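Local coordinates for protein pumilio homology domain family member 4 (Saccharomyces cerevisiae, PDB 3BWT) that binds messenger RNA through its Pumilio homology domain, the single-stranded RNA-binding part of a longer protein and an array of eight helical repeats, at residues G13-L18 / E45-Y50; Q75-T80 / I107-E112; G205-Q210 / G245-E250. One frame throughout, in Å; residues are numbered along the deposited sequence.

Contact 1: residues G13-L18 / E45-Y50; sequences GSIHSL and EETKDY
G13 opens the first segment by giving its backbone N-H to the carboxylate of E46, with N 2.5 Å from OE2 in a fairly straight bond that arrives on the syn side, 27° out of the carboxylate plane. The positive phi of G13 suits a residue without a CB. At S14 the backbone passes close by the same carboxylate without bonding to it, while the carbonyl O accepts from S17 OG in its own plane. I15 then makes the second bond, its N 3.1 Å from E46 OE1, and this donor approaches from well above the carboxylate plane. Of the two oxygens of one glutamate, one thus takes the N-H of G13 and the other that of I15. E46 reaches them because its CG stands anti to the carbonyl carbon (chi1 -68°) and the chain beyond is extended. The side chain of I15 runs across that of E46 at about a right angle, with CD1 3.5 Å from OE2, while its CG2 meets T47 CG2 at 4.2 Å. I15 also faces L28 and I43, so its body belongs to the core of the first repeat. H16 comes next, its CB against the carbonyl O of E46 and its ring beside Y50. H16 NE2 lies 4.0 Å above one face of the Y50 ring, toward the rim, and D49 CB lies toward the rim of the opposite face. The two rings are inclined to each other, with planes at 41°. Here one carboxylate receives two N-H groups at the entry to a short, weakly bonded helical turn, and those two donors would probably favour its charged form.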
loop_
_atom_site.group_PDB
_atom_site.type_symbol
_atom_site.label_atom_id
_atom_site.label_comp_id
_atom_site.label_asym_id
_atom_site.label_seq_id
_atom_site.Cartn_x
_atom_site.Cartn_y
_atom_site.Cartn_z
ATOM N N GLY A 13 -25.075 -27.514 -21.501
ATOM C CA GLY A 13 -26.345 -26.843 -21.719
ATOM C C GLY A 13 -26.998 -26.414 -20.421
ATOM O O GLY A 13 -28.070 -25.817 -20.426
ATOM N N SER A 14 -26.338 -26.702 -19.304
ATOM C CA SER A 14 -26.882 -26.375 -17.993
ATOM C C SER A 14 -25.778 -25.921 -17.049
ATOM O O SER A 14 -25.981 -25.815 -15.841
ATOM C CB SER A 14 -27.605 -27.589 -17.411
ATOM O OG SER A 14 -28.345 -28.259 -18.419
ATOM N N ILE A 15 -24.612 -25.641 -17.617
ATOM C CA ILE A 15 -23.442 -25.246 -16.837
ATOM C C ILE A 15 -23.676 -23.990 -15.999
ATOM O O ILE A 15 -23.256 -23.918 -14.840
ATOM C CB ILE A 15 -22.183 -25.093 -17.734
ATOM C CG1 ILE A 15 -21.618 -26.481 -18.070
ATOM C CG2 ILE A 15 -21.132 -24.229 -17.042
ATOM C CD1 ILE A 15 -20.627 -26.509 -19.202
ATOM N N HIS A 16 -24.358 -23.005 -16.570
ATOM C CA HIS A 16 -24.577 -21.761 -15.843
ATOM C C HIS A 16 -25.356 -22.005 -14.565
ATOM O O HIS A 16 -25.105 -21.360 -13.550
ATOM C CB HIS A 16 -25.306 -20.737 -16.705
ATOM C CG HIS A 16 -25.774 -19.537 -15.945
ATOM N ND1 HIS A 16 -27.056 -19.422 -15.453
ATOM C CD2 HIS A 16 -25.128 -18.403 -15.582
ATOM C CE1 HIS A 16 -27.183 -18.267 -14.825
ATOM N NE2 HIS A 16 -26.027 -17.629 -14.890
ATOM N N SER A 17 -26.304 -22.936 -14.610
ATOM C CA SER A 17 -27.136 -23.195 -13.445
ATOM C C SER A 17 -26.290 -23.694 -12.271
ATOM O O SER A 17 -26.679 -23.566 -11.114
ATOM C CB SER A 17 -28.239 -24.194 -13.773
ATOM O OG SER A 17 -27.755 -25.519 -13.684
ATOM N N LEU A 18 -25.126 -24.258 -12.570
ATOM C CA LEU A 18 -24.234 -24.754 -11.531
ATOM C C LEU A 18 -23.437 -23.628 -10.889
ATOM O O LEU A 18 -22.855 -23.807 -9.818
ATOM C CB LEU A 18 -23.253 -25.762 -12.120
ATOM C CG LEU A 18 -23.775 -27.095 -12.645
ATOM C CD1 LEU A 18 -22.599 -27.935 -13.131
ATOM C CD2 LEU A 18 -24.558 -27.825 -11.568
ATOM N N GLU A 45 -18.209 -20.976 -23.123
ATOM C CA GLU A 45 -19.380 -20.745 -23.960
ATOM C C GLU A 45 -20.662 -20.517 -23.158
ATOM O O GLU A 45 -21.505 -19.716 -23.550
ATOM C CB GLU A 45 -19.572 -21.876 -24.972
ATOM C CG GLU A 45 -18.466 -21.975 -25.978
ATOM C CD GLU A 45 -18.316 -20.729 -26.847
ATOM O OE1 GLU A 45 -19.216 -19.862 -26.825
ATOM O OE2 GLU A 45 -17.286 -20.630 -27.564
ATOM N N GLU A 46 -20.810 -21.217 -22.038
ATOM C CA GLU A 46 -22.041 -21.116 -21.256
ATOM C C GLU A 46 -22.041 -20.036 -20.170
ATOM O O GLU A 46 -23.088 -19.759 -19.590
ATOM C CB GLU A 46 -22.430 -22.473 -20.662
ATOM C CG GLU A 46 -22.846 -23.475 -21.719
ATOM C CD GLU A 46 -23.621 -24.628 -21.155
ATOM O OE1 GLU A 46 -24.622 -24.372 -20.460
ATOM O OE2 GLU A 46 -23.236 -25.790 -21.411
ATOM N N THR A 47 -20.890 -19.423 -19.900
ATOM C CA THR A 47 -20.827 -18.376 -18.882
ATOM C C THR A 47 -20.363 -17.013 -19.402
ATOM O O THR A 47 -20.432 -16.029 -18.684
ATOM C CB THR A 47 -19.932 -18.763 -17.689
ATOM O OG1 THR A 47 -18.563 -18.568 -18.044
ATOM C CG2 THR A 47 -20.149 -20.202 -17.276
ATOM N N LYS A 48 -19.898 -16.943 -20.642
ATOM C CA LYS A 48 -19.390 -15.680 -21.162
ATOM C C LYS A 48 -20.395 -14.519 -21.068
ATOM O O LYS A 48 -20.028 -13.377 -20.786
ATOM C CB LYS A 48 -18.879 -15.841 -22.594
ATOM C CG LYS A 48 -19.940 -16.200 -23.606
ATOM C CD LYS A 48 -19.316 -16.558 -24.950
ATOM C CE LYS A 48 -20.382 -16.923 -25.978
ATOM N NZ LYS A 48 -19.759 -17.111 -27.310
ATOM N N ASP A 49 -21.666 -14.803 -21.292
ATOM C CA ASP A 49 -22.648 -13.738 -21.305
ATOM C C ASP A 49 -22.936 -13.204 -19.911
ATOM O O ASP A 49 -23.538 -12.142 -19.742
ATOM C CB ASP A 49 -23.925 -14.228 -21.963
ATOM C CG ASP A 49 -23.804 -14.284 -23.461
ATOM O OD1 ASP A 49 -23.328 -13.284 -24.046
ATOM O OD2 ASP A 49 -24.182 -15.320 -24.048
ATOM N N TYR A 50 -22.489 -13.945 -18.911
ATOM C CA TYR A 50 -22.804 -13.618 -17.539
ATOM C C TYR A 50 -21.551 -13.360 -16.706
ATOM O O TYR A 50 -21.587 -13.456 -15.487
ATOM C CB TYR A 50 -23.629 -14.755 -16.945
ATOM C CG TYR A 50 -24.785 -15.133 -17.829
ATOM C CD1 TYR A 50 -25.943 -14.367 -17.851
ATOM C CD2 TYR A 50 -24.713 -16.238 -18.667
ATOM C CE1 TYR A 50 -27.004 -14.698 -18.676
ATOM C CE2 TYR A 50 -25.777 -16.582 -19.499
ATOM C CZ TYR A 50 -26.919 -15.808 -19.499
ATOM O OH TYR A 50 -27.982 -16.137 -20.314
#

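Contact 2: residues Q75-T80 / I107-E112; sequences QRIVLT and IKTDEE
R76 and E112 form the salt bridge at the heart of this contact, a guanidinium meeting a carboxylate in a two-pronged grip. R76 NE lies 2.5 Å from E112 OE2, and R76 NH2 gives to E112 OE1 at 3.1 Å, on the syn lone pair of that oxygen, which lies close to the guanidinium plane. The two flat groups are 30° apart, and a bend at chi3 of R76 (64°) turns the guanidinium to the acid. NH2 is also bonded to T73 OG1, which further fixes the rotation of the group.

Capping comes second. T109 is the N-cap of helix 110-120 and, with E112, makes a capping box: E112 N gives to T109 OG1 at 3.0 Å, and T109 N returns a bond to E112 OE1 at 2.8 Å. That oxygen also accepts from K108 N and T109 OG1, so with R76 NH2 four donors grip it, a buried acid well supplied with partners. Replacing E112 by an alanine removes the carboxylate, and R76 would probably lose its charge partner and T109 N and K108 N an acceptor.

I77 supplies the apolar contact, crossing the E112 chain at about a right angle with I77 CG1 3.7 Å from E112 CG; its CG2 is a methyl beside the E111 carboxylate. The K108 chain crosses that of R76 likewise, bringing two like charges close together, R76 NH1 and K108 NZ, 3.6 Å apart.

Segment 75-80 belongs to Pumilio repeat 2 and segment 107-112 to repeat 3, so the bridge joins adjacent units. Helix 73-83 is backed on one side by F44 of helix 37-47, while R76 and T80 touch C106 and L103 of helix 96-106, and the capped turn leads into helix 110-120.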
loop_
_atom_site.group_PDB
_atom_site.type_symbol
_atom_site.label_atom_id
_atom_site.label_comp_id
_atom_site.label_asym_id
_atom_site.label_seq_id
_atom_site.Cartn_x
_atom_site.Cartn_y
_atom_site.Cartn_z
ATOM N N GLN A 75 -10.228 -16.494 -25.988
ATOM C CA GLN A 75 -11.355 -16.505 -25.070
ATOM C C GLN A 75 -11.177 -15.443 -23.996
ATOM O O GLN A 75 -12.110 -14.704 -23.676
ATOM C CB GLN A 75 -11.503 -17.880 -24.447
ATOM C CG GLN A 75 -12.038 -18.920 -25.391
ATOM C CD GLN A 75 -11.730 -20.329 -24.935
ATOM O OE1 GLN A 75 -10.695 -20.579 -24.312
ATOM N NE2 GLN A 75 -12.621 -21.261 -25.250
ATOM N N ARG A 76 -9.968 -15.358 -23.456
ATOM C CA ARG A 76 -9.672 -14.377 -22.432
ATOM C C ARG A 76 -9.995 -12.972 -22.910
ATOM O O ARG A 76 -10.538 -12.158 -22.154
ATOM C CB ARG A 76 -8.210 -14.455 -22.007
ATOM C CG ARG A 76 -7.919 -13.658 -20.749
ATOM C CD ARG A 76 -6.523 -13.922 -20.206
ATOM N NE ARG A 76 -5.503 -13.472 -21.143
ATOM C CZ ARG A 76 -4.722 -14.285 -21.841
ATOM N NH1 ARG A 76 -4.829 -15.599 -21.688
ATOM N NH2 ARG A 76 -3.829 -13.780 -22.684
ATOM N N ILE A 77 -9.664 -12.684 -24.163
ATOM C CA ILE A 77 -9.917 -11.360 -24.722
ATOM C C ILE A 77 -11.408 -11.055 -24.814
ATOM O O ILE A 77 -11.821 -9.894 -24.708
ATOM C CB ILE A 77 -9.230 -11.185 -26.090
ATOM C CG1 ILE A 77 -7.719 -11.341 -25.913
ATOM C CG2 ILE A 77 -9.524 -9.818 -26.667
ATOM C CD1 ILE A 77 -6.955 -11.535 -27.185
ATOM N N VAL A 78 -12.217 -12.096 -24.994
ATOM C CA VAL A 78 -13.657 -11.922 -25.063
ATOM C C VAL A 78 -14.210 -11.627 -23.674
ATOM O O VAL A 78 -15.055 -10.744 -23.504
ATOM C CB VAL A 78 -14.368 -13.160 -25.660
ATOM C CG1 VAL A 78 -15.890 -13.022 -25.532
ATOM C CG2 VAL A 78 -13.958 -13.363 -27.107
ATOM N N LEU A 79 -13.736 -12.371 -22.680
ATOM C CA LEU A 79 -14.149 -12.129 -21.306
ATOM C C LEU A 79 -13.781 -10.709 -20.899
ATOM O O LEU A 79 -14.551 -10.033 -20.203
ATOM C CB LEU A 79 -13.522 -13.142 -20.349
ATOM C CG LEU A 79 -13.973 -14.589 -20.553
ATOM C CD1 LEU A 79 -13.540 -15.487 -19.396
ATOM C CD2 LEU A 79 -15.477 -14.657 -20.755
ATOM N N THR A 80 -12.615 -10.249 -21.344
ATOM C CA THR A 80 -12.177 -8.892 -21.026
ATOM C C THR A 80 -13.100 -7.880 -21.692
ATOM O O THR A 80 -13.497 -6.898 -21.070
ATOM C CB THR A 80 -10.706 -8.591 -21.471
ATOM O OG1 THR A 80 -9.801 -9.570 -20.940
ATOM C CG2 THR A 80 -10.277 -7.207 -20.997
ATOM N N ILE A 107 -3.483 -11.436 -18.211
ATOM C CA ILE A 107 -3.388 -10.902 -19.561
ATOM C C ILE A 107 -1.972 -10.957 -20.102
ATOM O O ILE A 107 -1.017 -10.601 -19.427
ATOM C CB ILE A 107 -3.980 -9.480 -19.695
ATOM C CG1 ILE A 107 -3.193 -8.478 -18.855
ATOM C CG2 ILE A 107 -5.455 -9.486 -19.320
ATOM C CD1 ILE A 107 -3.820 -7.099 -18.834
ATOM N N LYS A 108 -1.857 -11.420 -21.338
ATOM C CA LYS A 108 -0.572 -11.563 -21.984
ATOM C C LYS A 108 -0.377 -10.497 -23.071
ATOM O O LYS A 108 0.705 -9.926 -23.186
ATOM C CB LYS A 108 -0.420 -12.990 -22.543
ATOM C CG LYS A 108 -0.335 -14.085 -21.457
ATOM C CD LYS A 108 -0.306 -15.516 -22.030
ATOM C CE LYS A 108 -1.671 -15.947 -22.578
ATOM N NZ LYS A 108 -1.857 -17.432 -22.738
ATOM N N THR A 109 -1.424 -10.215 -23.845
ATOM C CA THR A 109 -1.317 -9.299 -24.991
ATOM C C THR A 109 -1.331 -7.831 -24.583
ATOM O O THR A 109 -1.633 -7.492 -23.443
ATOM C CB THR A 109 -2.458 -9.503 -26.032
ATOM O OG1 THR A 109 -3.697 -9.023 -25.494
ATOM C CG2 THR A 109 -2.607 -10.969 -26.419
ATOM N N ASP A 110 -1.023 -6.956 -25.531
ATOM C CA ASP A 110 -1.005 -5.529 -25.254
ATOM C C ASP A 110 -2.348 -4.914 -25.614
ATOM O O ASP A 110 -2.709 -3.842 -25.130
ATOM C CB ASP A 110 0.127 -4.842 -26.016
ATOM C CG ASP A 110 1.486 -5.173 -25.441
ATOM O OD1 ASP A 110 1.533 -5.731 -24.321
ATOM O OD2 ASP A 110 2.505 -4.853 -26.100
ATOM N N GLU A 111 -3.086 -5.604 -26.472
ATOM C CA GLU A 111 -4.454 -5.215 -26.774
ATOM C C GLU A 111 -5.305 -5.368 -25.514
ATOM O O GLU A 111 -6.195 -4.560 -25.239
ATOM C CB GLU A 111 -5.004 -6.087 -27.903
ATOM C CG GLU A 111 -6.475 -6.446 -27.765
ATOM C CD GLU A 111 -6.957 -7.332 -28.898
ATOM O OE1 GLU A 111 -6.163 -8.194 -29.355
ATOM O OE2 GLU A 111 -8.125 -7.159 -29.331
ATOM N N GLU A 112 -5.014 -6.425 -24.762
ATOM C CA GLU A 112 -5.678 -6.705 -23.501
ATOM C C GLU A 112 -5.381 -5.622 -22.483
ATOM O O GLU A 112 -6.237 -5.285 -21.663
ATOM C CB GLU A 112 -5.192 -8.039 -22.941
ATOM C CG GLU A 112 -5.964 -9.248 -23.412
ATOM C CD GLU A 112 -5.301 -10.542 -22.981
ATOM O OE1 GLU A 112 -4.156 -10.811 -23.410
ATOM O OE2 GLU A 112 -5.931 -11.294 -22.215
#

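Contact 3: residues G205-Q210 / G245-E250; sequences GNYVVQ and GSNVIE
V209 and V248 meet methyl to methyl, CG1 to CG1 at 4.1 Å, between two helices that run nearly parallel. The axes of the two short segments come within 8.9 Å at an angle of 13°, as expected for equivalent helices of successive repeats, here Pumilio 6 and 7. The apolar layer is extended by the other branch of V248, whose CG2 packs on the backbone O of N206 at 3.8 Å and on the CG of Q210. Behind this layer, V209 rests on V196, L199 and I228, and V248 on T200 and L232.

Polar side chains form a second layer. N206 carries its CG between its backbone N and carbonyl carbon (chi1 80°), which brings OD1 over the centre of the Y207 ring, 3.8 Å above its plane. Its ND2 gives a hydrogen bond to D202 O, so both ends of the amide have defined surroundings. Q210 NE2 makes a weak bond to N206 OD1 at 3.1 Å, and the same nitrogen lies 3.3 Å from N247 CB. N247 therefore seats its CB between the two amide groups of the neighbouring helix.

The sequences NYVVQ and SNVIE fit the five-residue motif by which Pumilio repeats read RNA bases. N206 and Q210, with Y207 as the stacking residue, match the set that reads uracil, and S246 and E250, with N247 between, the set for guanine, so both helices probably face RNA. The chemistry implies a division of labour: valines hold the helices together inside, while N206 and Q210, linked by their weak bond, probably line the RNA-binding surface beside Y207.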
loop_
_atom_site.group_PDB
_atom_site.type_symbol
_atom_site.label_atom_id
_atom_site.label_comp_id
_atom_site.label_asym_id
_atom_site.label_seq_id
_atom_site.Cartn_x
_atom_site.Cartn_y
_atom_site.Cartn_z
ATOM N N GLY A 205 -1.151 10.250 5.460
ATOM C CA GLY A 205 -0.085 10.898 4.722
ATOM C C GLY A 205 1.279 10.640 5.327
ATOM O O GLY A 205 2.271 10.520 4.614
ATOM N N ASN A 206 1.337 10.542 6.646
ATOM C CA ASN A 206 2.615 10.344 7.306
ATOM C C ASN A 206 3.272 9.040 6.874
ATOM O O ASN A 206 4.494 8.918 6.897
ATOM C CB ASN A 206 2.469 10.385 8.827
ATOM C CG ASN A 206 1.968 9.078 9.391
ATOM O OD1 ASN A 206 2.750 8.254 9.861
ATOM N ND2 ASN A 206 0.663 8.868 9.324
ATOM N N TYR A 207 2.470 8.063 6.477
ATOM C CA TYR A 207 3.035 6.802 6.011
ATOM C C TYR A 207 3.658 6.914 4.623
ATOM O O TYR A 207 4.664 6.267 4.337
ATOM C CB TYR A 207 2.005 5.681 6.057
ATOM C CG TYR A 207 1.670 5.247 7.461
ATOM C CD1 TYR A 207 2.601 4.566 8.237
ATOM C CD2 TYR A 207 0.424 5.512 8.012
ATOM C CE1 TYR A 207 2.297 4.165 9.528
ATOM C CE2 TYR A 207 0.113 5.117 9.302
ATOM C CZ TYR A 207 1.052 4.448 10.054
ATOM O OH TYR A 207 0.747 4.060 11.337
ATOM N N VAL A 208 3.065 7.738 3.766
ATOM C CA VAL A 208 3.641 8.017 2.453
ATOM C C VAL A 208 5.001 8.713 2.601
ATOM O O VAL A 208 5.957 8.378 1.921
ATOM C CB VAL A 208 2.694 8.903 1.594
ATOM C CG1 VAL A 208 3.382 9.351 0.316
ATOM C CG2 VAL A 208 1.393 8.171 1.272
ATOM N N VAL A 209 5.082 9.684 3.497
ATOM C CA VAL A 209 6.323 10.397 3.719
ATOM C C VAL A 209 7.405 9.446 4.226
ATOM O O VAL A 209 8.573 9.549 3.841
ATOM C CB VAL A 209 6.117 11.558 4.703
ATOM C CG1 VAL A 209 7.420 12.296 4.947
ATOM C CG2 VAL A 209 5.063 12.508 4.168
ATOM N N GLN A 210 7.015 8.508 5.081
ATOM C CA GLN A 210 7.953 7.502 5.571
ATOM C C GLN A 210 8.385 6.556 4.459
ATOM O O GLN A 210 9.526 6.112 4.414
ATOM C CB GLN A 210 7.315 6.666 6.668
ATOM C CG GLN A 210 6.913 7.409 7.928
ATOM C CD GLN A 210 6.487 6.433 9.015
ATOM O OE1 GLN A 210 7.270 5.581 9.430
ATOM N NE2 GLN A 210 5.238 6.530 9.454
ATOM N N GLY A 245 3.040 13.186 13.147
ATOM C CA GLY A 245 4.323 13.772 12.807
ATOM C C GLY A 245 5.483 13.015 13.420
ATOM O O GLY A 245 6.541 12.886 12.803
ATOM N N SER A 246 5.279 12.508 14.633
ATOM C CA SER A 246 6.321 11.784 15.357
ATOM C C SER A 246 6.720 10.478 14.662
ATOM O O SER A 246 7.810 9.948 14.890
ATOM C CB SER A 246 5.878 11.501 16.804
ATOM O OG SER A 246 4.902 10.468 16.857
ATOM N N ASN A 247 5.828 9.950 13.829
ATOM C CA ASN A 247 6.121 8.733 13.073
ATOM C C ASN A 247 7.235 8.997 12.093
ATOM O O ASN A 247 8.098 8.163 11.879
ATOM C CB ASN A 247 4.897 8.269 12.294
ATOM C CG ASN A 247 3.796 7.754 13.184
ATOM O OD1 ASN A 247 2.657 7.644 12.747
ATOM N ND2 ASN A 247 4.124 7.437 14.440
ATOM N N VAL A 248 7.189 10.176 11.490
ATOM C CA VAL A 248 8.199 10.602 10.544
ATOM C C VAL A 248 9.514 10.919 11.258
ATOM O O VAL A 248 10.580 10.497 10.822
ATOM C CB VAL A 248 7.718 11.823 9.728
ATOM C CG1 VAL A 248 8.800 12.271 8.764
ATOM C CG2 VAL A 248 6.448 11.482 8.966
ATOM N N ILE A 249 9.448 11.654 12.358
ATOM C CA ILE A 249 10.671 11.972 13.082
ATOM C C ILE A 249 11.425 10.688 13.440
ATOM O O ILE A 249 12.624 10.575 13.169
ATOM C CB ILE A 249 10.404 12.823 14.332
ATOM C CG1 ILE A 249 9.783 14.165 13.940
ATOM C CG2 ILE A 249 11.691 13.062 15.075
ATOM C CD1 ILE A 249 10.752 15.126 13.300
ATOM N N GLU A 250 10.715 9.727 14.032
ATOM C CA GLU A 250 11.259 8.396 14.324
ATOM C C GLU A 250 11.815 7.685 13.093
ATOM O O GLU A 250 12.842 7.005 13.158
ATOM C CB GLU A 250 10.177 7.505 14.932
ATOM C CG GLU A 250 10.142 7.486 16.448
ATOM C CD GLU A 250 9.770 6.117 16.987
ATOM O OE1 GLU A 250 9.586 5.187 16.167
ATOM O OE2 GLU A 250 9.666 5.969 18.223
#

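Overall arrangement
From the N terminus, contact 1 closes a loop of 26 intervening residues, mostly helix, bringing the junction of repeats 1 and 2 back to the start of repeat 1. Contact 2 then closes another loop of 26 residues, tying repeat 2 to repeat 3, and contact 3 closes one of 34, tying repeat 6 to repeat 7. The three follow in series, none nested in or crossing another. Contacts 1 and 2 are neighbours, with K48 CB touching L79 CD2 at 4.0 Å, whereas contact 3 lies on the opposite side of the chain's centre, its centre about 41 Å from that of contact 2. Together they illustrate a repeat array built from local closures.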